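Local coordinates for protein choline kinase (Streptococcus pneumoniae, PDB 4R78) that probably phosphorylates choline as a kinase of protein kinase-like fold, captured here with adenosine monophosphate in its nucleotide pocket, at residues Lys23-Lys26 against Glu27-Ser31; Tyr277-Gln281 against Gly282-Gly286; Pro131-Gln134 against Thr135-Thr138; Ile115-Ser119 against Thr120-Thr124; Lys73-Arg77 against Gln78-Tyr82. All blocks are in the same frame, centred on the assembly; numbering follows the deposited sequence.

The five contacts are local, each joining neighbouring turns or a helix end, and they follow the chain in the order 1, 5, 4, 3, 2. Contact 4 meets the nucleotide directly, through Thr116. Contact 1 lies on the helix over the five-stranded sheet, its Ile25 side chain about 12 Å from AMP; Phe285 of contact 2 and Ile75 of contact 5 are each about 11 Å from it. Contacts 2 and 5 touch, Tyr277 CE2 packing 4.0 Å from Leu74 CD1. Contacts 3 and 4 sit on successive helices, nearest atoms about 8 Å apart, whereas contacts 2 and 3 fall on opposite sides of the chain's centre.

Contact 1 of 5, residues Lys23-Lys26 against Glu27-Ser31; sequences KIIK and EKISS
Ile25 and Ile29, one helical turn apart, run alongside each other off the same face of the helix, with Ile25 CG2 packed 3.7 Å from Ile29 CD1. On the neighbouring flank Ile24 and Lys28 make a second such pair: Ile24 CG2 touches Lys28 CE at 3.8 Å, the end of the lysine's aliphatic chain meeting the isoleucine methyl. A bend at chi2 of Lys28 (-71°) carries its chain past the Ile24 carbonyl, with Lys28 CG 3.1 Å from Ile24 O. Beneath the side chains run ordinary i to i+4 backbone bonds, such as Ile29 N to Ile25 O at 3.0 Å. These turns belong to helix 20-30, which lies against the five-stranded antiparallel sheet of the protein kinase-like fold. Toward the end of the helix Lys26 O takes two donors from one residue: Ser30 N at 3.2 Å and, from the opposite face of the carbonyl plane, Ser30 OG at 2.9 Å. With OG beside its own backbone N (chi1 -68°), the serine hydroxyl folds back onto the preceding turn and gives that carbonyl a second grip. Further out, the ammonium group of Lys28 ends in a salt bridge with Asp100, and Ile24 and Lys28 both rest on Ile105 of strand 105-109. Ile25 and Ile29 both reach Val64 of strand 61-66, while Lys26, Ile29 and Ser30 touch Val39.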
# COMPACT_ATOMS: atom_id res chain seq x y z
N LYS A 23 -22.52 -3.72 -7.99
CA LYS A 23 -23.87 -3.53 -7.46
C LYS A 23 -23.83 -2.96 -6.04
O LYS A 23 -24.61 -2.06 -5.70
CB LYS A 23 -24.66 -4.84 -7.47
CG LYS A 23 -25.06 -5.31 -8.86
CD LYS A 23 -25.74 -6.67 -8.80
CE LYS A 23 -26.00 -7.22 -10.19
NZ LYS A 23 -26.47 -8.64 -10.15
N ILE A 24 -22.92 -3.48 -5.22
CA ILE A 24 -22.74 -2.99 -3.86
C ILE A 24 -22.25 -1.54 -3.86
O ILE A 24 -22.73 -0.72 -3.07
CB ILE A 24 -21.79 -3.92 -3.04
CG1 ILE A 24 -22.35 -5.35 -2.97
CG2 ILE A 24 -21.53 -3.36 -1.64
CD1 ILE A 24 -23.78 -5.47 -2.43
N ILE A 25 -21.32 -1.23 -4.76
CA ILE A 25 -20.81 0.14 -4.91
C ILE A 25 -21.94 1.12 -5.26
O ILE A 25 -22.04 2.19 -4.65
CB ILE A 25 -19.66 0.23 -5.95
CG1 ILE A 25 -18.40 -0.44 -5.39
CG2 ILE A 25 -19.35 1.68 -6.32
CD1 ILE A 25 -17.36 -0.80 -6.44
N LYS A 26 -22.78 0.75 -6.22
CA LYS A 26 -23.94 1.56 -6.61
C LYS A 26 -24.83 1.88 -5.40
O LYS A 26 -25.27 3.02 -5.24
CB LYS A 26 -24.74 0.86 -7.71
CG LYS A 26 -25.94 1.64 -8.22
CD LYS A 26 -26.64 0.92 -9.36
CE LYS A 26 -27.87 1.69 -9.82
NZ LYS A 26 -28.56 1.00 -10.94
N GLU A 27 -25.08 0.88 -4.56
CA GLU A 27 -25.87 1.04 -3.34
C GLU A 27 -25.23 2.01 -2.34
O GLU A 27 -25.92 2.87 -1.78
CB GLU A 27 -26.12 -0.31 -2.66
CG GLU A 27 -27.04 -1.24 -3.44
CD GLU A 27 -27.18 -2.62 -2.80
OE1 GLU A 27 -26.89 -2.76 -1.59
OE2 GLU A 27 -27.59 -3.56 -3.51
N LYS A 28 -23.92 1.87 -2.12
CA LYS A 28 -23.20 2.71 -1.15
C LYS A 28 -23.15 4.17 -1.58
O LYS A 28 -23.24 5.08 -0.75
CB LYS A 28 -21.78 2.17 -0.91
CG LYS A 28 -21.70 0.72 -0.47
CD LYS A 28 -22.18 0.49 0.96
CE LYS A 28 -22.16 -0.99 1.30
NZ LYS A 28 -22.33 -1.25 2.75
N ILE A 29 -23.00 4.39 -2.89
CA ILE A 29 -22.92 5.74 -3.45
C ILE A 29 -24.26 6.46 -3.45
O ILE A 29 -24.32 7.69 -3.38
CB ILE A 29 -22.27 5.73 -4.85
CG1 ILE A 29 -20.76 5.53 -4.70
CG2 ILE A 29 -22.55 7.03 -5.62
CD1 ILE A 29 -20.05 5.26 -5.99
N SER A 30 -25.35 5.69 -3.52
CA SER A 30 -26.70 6.24 -3.48
C SER A 30 -26.93 7.13 -2.25
O SER A 30 -27.72 8.08 -2.30
CB SER A 30 -27.75 5.12 -3.53
OG SER A 30 -27.75 4.48 -4.79
N SER A 31 -26.23 6.84 -1.16
CA SER A 31 -26.30 7.62 0.07
C SER A 31 -25.64 9.00 -0.04
O SER A 31 -25.87 9.88 0.79
CB SER A 31 -25.69 6.84 1.24
OG SER A 31 -24.28 6.76 1.13

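Contact 2 of 5, residues Tyr277-Gln281 against Gly282-Gly286; sequences YKEEQ and GEDFG
Helix 257-280 ends in a Schellman motif: Gly282 takes a positive phi (114°), its N bonds to Glu279 O at 2.9 Å, and Glu283 N reaches back more weakly to Lys278 O at 3.4 Å. Beyond the turn, the carboxylate of Glu279 holds the departing loop, OE2 accepting from Phe285 N at 2.8 Å through its anti lone pair, while a water joins its OE1 to Gly286 O. Asp284 adds an Asx turn, with OD1 accepting from Gly286 N from above the carboxylate plane. The two acids stand near each other, Glu279 OE2 lying 4.1 Å from Asp284 OD1, a proximity that may be eased by the backbone N-H groups each receives. This loop leads from the long helix to helix 288-303 in the protein kinase-like fold, and although Asp284, Phe285 and Gly286 spell DFG, they simply lie in the loop after the helix, where the Asx turn forms. Lys278 and Glu283 run alongside each other in the same direction; their charged atoms do not meet, and one water bridges Lys278 NZ and Glu283 OE1. A second water links that same OE1, at 2.6 Å, to Lys278 O, while Glu283 OE2 binds Asn50 N. Lys278 CB approaches Phe285 CE2 obliquely at 3.6 Å, and the phenylalanine ring also meets Trp274, their planes about 15° apart.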
# COMPACT_ATOMS: atom_id res chain seq x y z
N TYR A 277 -3.30 -15.71 -1.72
CA TYR A 277 -4.64 -15.50 -1.17
C TYR A 277 -5.58 -14.83 -2.18
O TYR A 277 -6.74 -15.26 -2.33
CB TYR A 277 -4.55 -14.69 0.12
CG TYR A 277 -5.89 -14.46 0.80
CD1 TYR A 277 -6.78 -15.51 1.03
CD2 TYR A 277 -6.25 -13.19 1.24
CE1 TYR A 277 -8.00 -15.30 1.66
CE2 TYR A 277 -7.47 -12.96 1.87
CZ TYR A 277 -8.33 -14.02 2.08
OH TYR A 277 -9.54 -13.80 2.70
N LYS A 278 -5.09 -13.80 -2.86
CA LYS A 278 -5.90 -13.12 -3.87
C LYS A 278 -6.29 -14.05 -5.02
O LYS A 278 -7.41 -13.98 -5.54
CB LYS A 278 -5.19 -11.87 -4.40
CG LYS A 278 -5.21 -10.69 -3.43
CD LYS A 278 -6.61 -10.08 -3.35
CE LYS A 278 -6.62 -8.76 -2.60
NZ LYS A 278 -8.00 -8.20 -2.57
N GLU A 279 -5.37 -14.93 -5.40
CA GLU A 279 -5.65 -15.87 -6.48
C GLU A 279 -6.66 -16.94 -6.06
O GLU A 279 -7.47 -17.38 -6.87
CB GLU A 279 -4.37 -16.48 -7.05
CG GLU A 279 -3.51 -15.45 -7.78
CD GLU A 279 -2.37 -16.07 -8.56
OE1 GLU A 279 -1.79 -17.07 -8.09
OE2 GLU A 279 -2.04 -15.55 -9.64
N GLU A 280 -6.63 -17.33 -4.78
CA GLU A 280 -7.63 -18.27 -4.25
C GLU A 280 -9.05 -17.71 -4.32
O GLU A 280 -10.02 -18.46 -4.38
CB GLU A 280 -7.28 -18.68 -2.81
CG GLU A 280 -6.07 -19.59 -2.74
CD GLU A 280 -5.90 -20.30 -1.41
OE1 GLU A 280 -6.58 -19.97 -0.42
OE2 GLU A 280 -5.05 -21.21 -1.37
N GLN A 281 -9.16 -16.38 -4.33
CA GLN A 281 -10.46 -15.72 -4.46
C GLN A 281 -10.87 -15.48 -5.92
O GLN A 281 -11.92 -14.90 -6.18
CB GLN A 281 -10.48 -14.41 -3.66
CG GLN A 281 -10.25 -14.62 -2.17
CD GLN A 281 -9.95 -13.33 -1.46
OE1 GLN A 281 -8.79 -13.04 -1.13
NE2 GLN A 281 -10.98 -12.52 -1.23
N GLY A 282 -10.03 -15.92 -6.86
CA GLY A 282 -10.40 -15.93 -8.27
C GLY A 282 -9.63 -15.02 -9.21
O GLY A 282 -9.87 -15.05 -10.42
N GLU A 283 -8.74 -14.19 -8.67
CA GLU A 283 -7.90 -13.35 -9.52
C GLU A 283 -6.71 -14.12 -10.09
O GLU A 283 -6.38 -15.20 -9.60
CB GLU A 283 -7.45 -12.08 -8.78
CG GLU A 283 -8.56 -11.06 -8.59
CD GLU A 283 -8.11 -9.83 -7.84
OE1 GLU A 283 -7.89 -9.91 -6.61
OE2 GLU A 283 -7.97 -8.76 -8.48
N ASP A 284 -6.10 -13.57 -11.13
CA ASP A 284 -5.00 -14.21 -11.83
C ASP A 284 -3.89 -13.20 -12.01
O ASP A 284 -4.00 -12.32 -12.86
CB ASP A 284 -5.48 -14.73 -13.20
CG ASP A 284 -4.35 -15.25 -14.09
OD1 ASP A 284 -3.23 -15.49 -13.59
OD2 ASP A 284 -4.60 -15.44 -15.30
N PHE A 285 -2.83 -13.31 -11.21
CA PHE A 285 -1.69 -12.40 -11.31
C PHE A 285 -0.47 -13.07 -11.94
O PHE A 285 0.65 -12.57 -11.83
CB PHE A 285 -1.31 -11.80 -9.94
CG PHE A 285 -2.44 -11.07 -9.24
CD1 PHE A 285 -3.48 -10.46 -9.95
CD2 PHE A 285 -2.45 -10.98 -7.85
CE1 PHE A 285 -4.51 -9.79 -9.28
CE2 PHE A 285 -3.47 -10.31 -7.18
CZ PHE A 285 -4.50 -9.72 -7.90
N GLY A 286 -0.69 -14.21 -12.59
CA GLY A 286 0.38 -14.93 -13.27
C GLY A 286 1.54 -15.24 -12.34
O GLY A 286 1.32 -15.77 -11.25
O HOH W 1 -8.21 -7.47 -5.38
O HOH W 2 -9.14 -11.78 -5.25
O HOH W 3 -0.00 -17.94 -10.05

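Contact 3 of 5, residues Pro131-Gln134 against Thr135-Thr138; sequences PILQ and TIHT
Thr138 and Gln134 meet where helix 126-137 stops, and the threonine grips the Gln134 carbonyl twice. Its hydroxyl occupies the crowded position between backbone N and carbonyl carbon (chi1 66°), which swings OG1 back to within 2.7 Å of Gln134 O. Thr138 N bonds to the same oxygen at 2.9 Å from the opposite face of the carbonyl plane, OG1 coming in 39° out of that plane. Three residues earlier, Thr135 adopts another conformation, OG1 lying beside its own N (chi1 -68°) and 3.0 Å from Pro131 O; Thr135 N bonds to that carbonyl.

His137 places its ring over the preceding turn, with Leu133 O 3.2 Å above one face and offset toward the rim. That oxygen is bonded to His137 N, and the ring nitrogens have partners elsewhere: ND1 pairs with Tyr248 OH and NE2 with Asp226 OD2, which fixes the imidazole's rotation. Ile136 turns its longer branch anti to the backbone N, leaving CG2 pressed on Leu133 O at 3.2 Å and loosely against Leu133 CD2 at 4.4 Å. Leu133 itself packs on Leu230 and Phe244, whereas Gln134 NE2 reaches Tyr248 O. A hydroxyl bonding back to the carbonyl four residues earlier is common for serine and threonine in helices; Thr138 does so at the C-terminal end of helix 126-137, which packs against helices 223-233 and 238-248 within the protein kinase-like fold.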
# COMPACT_ATOMS: atom_id res chain seq x y z
N PRO A 131 10.44 15.13 0.38
CA PRO A 131 9.69 15.91 1.37
C PRO A 131 8.36 15.27 1.78
O PRO A 131 7.98 15.37 2.95
CB PRO A 131 9.45 17.25 0.66
CG PRO A 131 10.62 17.38 -0.24
CD PRO A 131 10.86 15.98 -0.75
N ILE A 132 7.67 14.62 0.84
CA ILE A 132 6.42 13.93 1.17
C ILE A 132 6.65 12.84 2.22
O ILE A 132 5.90 12.75 3.20
CB ILE A 132 5.71 13.36 -0.09
CG1 ILE A 132 5.05 14.49 -0.88
CG2 ILE A 132 4.67 12.30 0.30
CD1 ILE A 132 4.52 14.07 -2.24
N LEU A 133 7.68 12.03 2.02
CA LEU A 133 7.97 10.96 2.98
C LEU A 133 8.41 11.52 4.32
O LEU A 133 8.05 10.98 5.37
CB LEU A 133 8.98 9.96 2.42
CG LEU A 133 8.48 9.06 1.27
CD1 LEU A 133 9.36 7.84 1.14
CD2 LEU A 133 7.01 8.66 1.45
N GLN A 134 9.15 12.63 4.30
CA GLN A 134 9.52 13.32 5.53
C GLN A 134 8.27 13.78 6.27
O GLN A 134 8.18 13.64 7.49
CB GLN A 134 10.40 14.52 5.24
CG GLN A 134 11.81 14.18 4.84
CD GLN A 134 12.64 15.41 4.58
OE1 GLN A 134 12.17 16.38 3.98
NE2 GLN A 134 13.88 15.39 5.04
N THR A 135 7.31 14.32 5.53
CA THR A 135 6.07 14.83 6.11
C THR A 135 5.34 13.74 6.89
O THR A 135 4.91 13.97 8.03
CB THR A 135 5.15 15.44 5.03
OG1 THR A 135 5.74 16.64 4.52
CG2 THR A 135 3.78 15.77 5.61
N ILE A 136 5.20 12.56 6.30
CA ILE A 136 4.50 11.49 6.99
C ILE A 136 5.31 10.95 8.18
O ILE A 136 4.77 10.80 9.27
CB ILE A 136 3.98 10.35 6.05
CG1 ILE A 136 3.30 9.23 6.85
CG2 ILE A 136 5.09 9.78 5.20
CD1 ILE A 136 2.05 9.67 7.61
N HIS A 137 6.60 10.72 7.97
CA HIS A 137 7.41 10.11 9.03
C HIS A 137 7.67 11.01 10.23
O HIS A 137 7.93 10.51 11.32
CB HIS A 137 8.70 9.53 8.47
CG HIS A 137 8.48 8.45 7.46
ND1 HIS A 137 9.41 8.11 6.51
CD2 HIS A 137 7.40 7.65 7.23
CE1 HIS A 137 8.94 7.14 5.75
NE2 HIS A 137 7.72 6.84 6.17
N THR A 138 7.59 12.33 10.03
CA THR A 138 7.78 13.29 11.12
C THR A 138 6.47 13.94 11.57
O THR A 138 6.48 14.95 12.28
CB THR A 138 8.76 14.42 10.71
OG1 THR A 138 8.18 15.21 9.67
CG2 THR A 138 10.10 13.85 10.25

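Contact 4 of 5, residues Ile115-Ser119 against Thr120-Thr124; sequences ITLDS and TSIKT. With AMP (adenosine monophosphate), chain C.
The carboxylate of Asp118 is met by Thr120 along both sides of OD1: Thr120 OG1 lies 2.7 Å away on the syn lone pair, and Thr120 N, at 2.9 Å, comes to the anti side 19° out of the carboxylate plane. Ser121 N adds a weak bond to OD1 at 3.4 Å. Asp118 is thus the N-cap of helix 119-122, its CG held between backbone N and carbonyl carbon (chi1 59°), from where the carboxylate can turn toward the N-H groups of Thr120 and Ser121. The reciprocal bond completes a capping box: Asp118 N donates to Ser121 OG at 2.9 Å in a nearly straight line (172°). A water also connects Ser121 OG with Thr116 O. Ile122 N closes the first turn on Asp118 O, while Leu117 CD1 lies 4.3 Å from Ile122 CG1; both side chains pack on Phe202 of the neighbouring strand. At the strand end, Thr116 OG1 shares a short 2.5 Å hydrogen bond with AMP O2', either oxygen being a possible donor, and Thr116 CG2 lies 3.4 Å from AMP O3'. Ile111 N and Glu200 O provide further hydrogen bonds to the nucleotide. Chemically, the aspartate's negative charge faces the amino end of the helix and would probably be stabilised by it, while Thr116, on the strand before the cap, holds the ribose by its O2' hydroxyl.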
# COMPACT_ATOMS: atom_id res chain seq x y z
N ILE A 115 -2.47 12.46 -13.63
CA ILE A 115 -1.39 11.61 -14.11
C ILE A 115 -0.93 10.69 -12.98
O ILE A 115 -0.47 11.15 -11.93
CB ILE A 115 -0.19 12.43 -14.66
CG1 ILE A 115 -0.61 13.26 -15.88
CG2 ILE A 115 0.98 11.52 -15.03
CD1 ILE A 115 -1.08 14.67 -15.54
N THR A 116 -1.07 9.39 -13.21
CA THR A 116 -0.61 8.38 -12.26
C THR A 116 0.87 8.13 -12.51
O THR A 116 1.29 7.88 -13.64
CB THR A 116 -1.41 7.07 -12.43
OG1 THR A 116 -2.81 7.36 -12.30
CG2 THR A 116 -1.01 6.05 -11.37
N LEU A 117 1.67 8.20 -11.45
CA LEU A 117 3.11 7.99 -11.59
C LEU A 117 3.44 6.52 -11.80
O LEU A 117 2.66 5.64 -11.46
CB LEU A 117 3.88 8.54 -10.38
CG LEU A 117 3.84 10.04 -10.05
CD1 LEU A 117 4.97 10.40 -9.09
CD2 LEU A 117 3.92 10.92 -11.30
N ASP A 118 4.60 6.27 -12.41
CA ASP A 118 5.16 4.93 -12.54
C ASP A 118 6.63 5.02 -12.14
O ASP A 118 7.09 6.09 -11.76
CB ASP A 118 4.96 4.39 -13.96
CG ASP A 118 5.60 5.27 -15.02
OD1 ASP A 118 6.84 5.26 -15.13
OD2 ASP A 118 4.87 5.95 -15.76
N SER A 119 7.38 3.92 -12.23
CA SER A 119 8.79 3.93 -11.80
C SER A 119 9.63 5.01 -12.48
O SER A 119 10.44 5.67 -11.84
CB SER A 119 9.45 2.58 -12.03
OG SER A 119 9.72 2.39 -13.41
N THR A 120 9.43 5.19 -13.78
CA THR A 120 10.22 6.15 -14.54
C THR A 120 9.90 7.58 -14.14
O THR A 120 10.81 8.39 -13.94
CB THR A 120 10.06 5.96 -16.07
OG1 THR A 120 8.78 6.47 -16.48
CG2 THR A 120 10.18 4.49 -16.43
N SER A 121 8.61 7.90 -14.03
CA SER A 121 8.22 9.26 -13.68
C SER A 121 8.52 9.60 -12.22
O SER A 121 8.81 10.75 -11.91
CB SER A 121 6.75 9.54 -14.03
OG SER A 121 5.88 8.62 -13.41
N ILE A 122 8.46 8.61 -11.34
CA ILE A 122 8.79 8.82 -9.93
C ILE A 122 10.25 9.26 -9.75
O ILE A 122 10.57 10.07 -8.88
CB ILE A 122 8.44 7.57 -9.05
CG1 ILE A 122 8.18 7.98 -7.60
CG2 ILE A 122 9.51 6.50 -9.15
CD1 ILE A 122 7.37 6.97 -6.82
N LYS A 123 11.12 8.75 -10.62
CA LYS A 123 12.55 9.04 -10.56
C LYS A 123 12.91 10.47 -10.97
O LYS A 123 14.02 10.93 -10.70
CB LYS A 123 13.33 8.00 -11.36
CG LYS A 123 13.38 6.64 -10.68
CD LYS A 123 13.66 5.51 -11.65
CE LYS A 123 13.42 4.17 -10.99
NZ LYS A 123 13.95 3.04 -11.80
N THR A 124 11.98 11.17 -11.60
CA THR A 124 12.17 12.57 -11.96
C THR A 124 11.68 13.53 -10.87
O THR A 124 11.84 14.75 -11.00
CB THR A 124 11.49 12.94 -13.30
OG1 THR A 124 10.06 12.85 -13.16
CG2 THR A 124 11.96 12.03 -14.43
P AMP C . -3.78 1.92 -7.33
O1P AMP C . -3.53 0.83 -6.31
O2P AMP C . -3.72 1.46 -8.77
O3P AMP C . -3.04 3.21 -7.06
O5' AMP C . -5.33 2.32 -7.12
C5' AMP C . -5.76 3.66 -7.33
C4' AMP C . -5.56 4.05 -8.79
O4' AMP C . -6.71 4.75 -9.27
C3' AMP C . -4.37 4.98 -8.97
O3' AMP C . -3.24 4.27 -9.51
C2' AMP C . -4.84 6.06 -9.91
O2' AMP C . -4.46 5.77 -11.25
C1' AMP C . -6.36 6.02 -9.83
N9 AMP C . -6.87 7.13 -8.98
C8 AMP C . -6.92 7.12 -7.63
N7 AMP C . -7.44 8.27 -7.14
C5 AMP C . -7.73 9.05 -8.19
C6 AMP C . -8.31 10.40 -8.38
N6 AMP C . -8.68 11.14 -7.31
N1 AMP C . -8.46 10.86 -9.65
C2 AMP C . -8.09 10.12 -10.72
N3 AMP C . -7.56 8.88 -10.62
C4 AMP C . -7.36 8.30 -9.41
O HOH W 4 3.57 9.14 -14.91

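Contact 5 of 5, residues Lys73-Arg77 against Gln78-Tyr82; sequences KLINR and QDEKY
Asn76 and Asp79 meet at the N-terminus of helix 77-87, where Asn76, the last residue of the loop after strand 61-66, is the N-cap. Gln78 opens the helical segment beside the cap, its CB 3.9 Å from Asn76 OD1. Next, Asp79 N donates to Asn76 OD1 at 3.0 Å and almost straight, although it stands 51° out of the amide plane. CG of Asn76 sits anti to the backbone N (chi1 -176°), an orientation that brings the amide over the Asp79 carboxylate; the two flat groups stack with planes only 5° apart and CG atoms 3.3 Å from each other. Asp79 OD1 is held from beyond by a salt bridge to Arg144. Glu80 follows with a backbone bond from its N to Asn76 O at 3.0 Å. Its chain bends at chi2 and crosses Ile75 at about a right angle, CG touching Ile75 CG2 at 4.0 Å, and its OE2 bonds to Ser218 OG. Lys81 N closes onto Arg77 O at 2.9 Å, while its ammonium group reaches Phe99 O. Tyr82 N continues the helix by bonding to Gln78 O. Between loop and helix, a water takes the N-H of Asn76 at 2.8 Å and donates weakly to Glu80 OE1.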
# COMPACT_ATOMS: atom_id res chain seq x y z
N LYS A 73 -9.42 -9.39 8.43
CA LYS A 73 -8.37 -9.66 9.41
C LYS A 73 -7.03 -9.03 9.04
O LYS A 73 -6.11 -8.99 9.86
CB LYS A 73 -8.21 -11.18 9.58
CG LYS A 73 -9.38 -11.86 10.26
CD LYS A 73 -9.12 -13.36 10.42
CE LYS A 73 -10.18 -14.02 11.29
NZ LYS A 73 -11.51 -14.13 10.63
N LEU A 74 -6.94 -8.52 7.81
CA LEU A 74 -5.70 -7.93 7.29
C LEU A 74 -5.72 -6.41 7.33
O LEU A 74 -4.77 -5.78 7.79
CB LEU A 74 -5.44 -8.41 5.86
CG LEU A 74 -5.27 -9.92 5.69
CD1 LEU A 74 -5.58 -10.33 4.26
CD2 LEU A 74 -3.87 -10.38 6.09
N ILE A 75 -6.81 -5.83 6.83
CA ILE A 75 -7.02 -4.39 6.83
C ILE A 75 -8.10 -4.08 7.85
O ILE A 75 -9.28 -4.39 7.64
CB ILE A 75 -7.45 -3.87 5.42
CG1 ILE A 75 -6.35 -4.16 4.38
CG2 ILE A 75 -7.79 -2.37 5.48
CD1 ILE A 75 -6.77 -3.92 2.93
N ASN A 76 -7.69 -3.51 8.98
CA ASN A 76 -8.62 -3.13 10.04
C ASN A 76 -9.34 -1.86 9.61
O ASN A 76 -8.77 -0.77 9.61
CB ASN A 76 -7.86 -2.93 11.36
CG ASN A 76 -8.78 -2.61 12.54
OD1 ASN A 76 -9.74 -1.85 12.41
ND2 ASN A 76 -8.46 -3.17 13.70
N ARG A 77 -10.61 -2.02 9.23
CA ARG A 77 -11.36 -0.95 8.58
C ARG A 77 -11.54 0.27 9.47
O ARG A 77 -11.41 1.40 9.01
CB ARG A 77 -12.71 -1.47 8.09
CG ARG A 77 -12.56 -2.59 7.07
CD ARG A 77 -13.89 -3.15 6.63
NE ARG A 77 -13.72 -4.38 5.88
CZ ARG A 77 -14.70 -5.22 5.57
NH1 ARG A 77 -14.45 -6.32 4.89
NH2 ARG A 77 -15.94 -4.96 5.97
N GLN A 78 -11.81 0.04 10.75
CA GLN A 78 -11.96 1.15 11.68
C GLN A 78 -10.65 1.86 11.96
O GLN A 78 -10.61 3.09 12.01
CB GLN A 78 -12.67 0.70 12.94
CG GLN A 78 -14.14 0.45 12.67
CD GLN A 78 -15.01 0.55 13.89
OE1 GLN A 78 -15.94 1.35 13.93
NE2 GLN A 78 -14.71 -0.26 14.89
N ASP A 79 -9.57 1.09 12.11
CA ASP A 79 -8.23 1.68 12.23
C ASP A 79 -8.00 2.63 11.07
O ASP A 79 -7.57 3.77 11.27
CB ASP A 79 -7.14 0.61 12.18
CG ASP A 79 -6.91 -0.10 13.51
OD1 ASP A 79 -7.65 0.13 14.49
OD2 ASP A 79 -5.98 -0.92 13.55
N GLU A 80 -8.30 2.17 9.86
CA GLU A 80 -7.98 2.91 8.65
C GLU A 80 -8.92 4.08 8.40
O GLU A 80 -8.51 5.08 7.80
CB GLU A 80 -7.91 1.98 7.44
CG GLU A 80 -6.80 0.92 7.54
CD GLU A 80 -5.41 1.50 7.74
OE1 GLU A 80 -4.54 0.75 8.22
OE2 GLU A 80 -5.19 2.69 7.43
N LYS A 81 -10.16 3.96 8.87
CA LYS A 81 -11.09 5.09 8.81
C LYS A 81 -10.60 6.22 9.72
O LYS A 81 -10.62 7.39 9.33
CB LYS A 81 -12.52 4.67 9.16
CG LYS A 81 -13.54 5.76 8.91
CD LYS A 81 -14.96 5.23 8.87
CE LYS A 81 -15.93 6.35 8.53
NZ LYS A 81 -17.28 5.81 8.24
N TYR A 82 -10.14 5.85 10.91
CA TYR A 82 -9.53 6.83 11.81
C TYR A 82 -8.26 7.42 11.20
O TYR A 82 -8.05 8.63 11.25
CB TYR A 82 -9.20 6.21 13.17
CG TYR A 82 -8.44 7.18 14.06
CD1 TYR A 82 -9.06 8.32 14.57
CD2 TYR A 82 -7.09 6.98 14.36
CE1 TYR A 82 -8.37 9.22 15.37
CE2 TYR A 82 -6.39 7.87 15.17
CZ TYR A 82 -7.04 9.00 15.66
OH TYR A 82 -6.37 9.90 16.46
O HOH W 5 -5.12 -2.44 9.41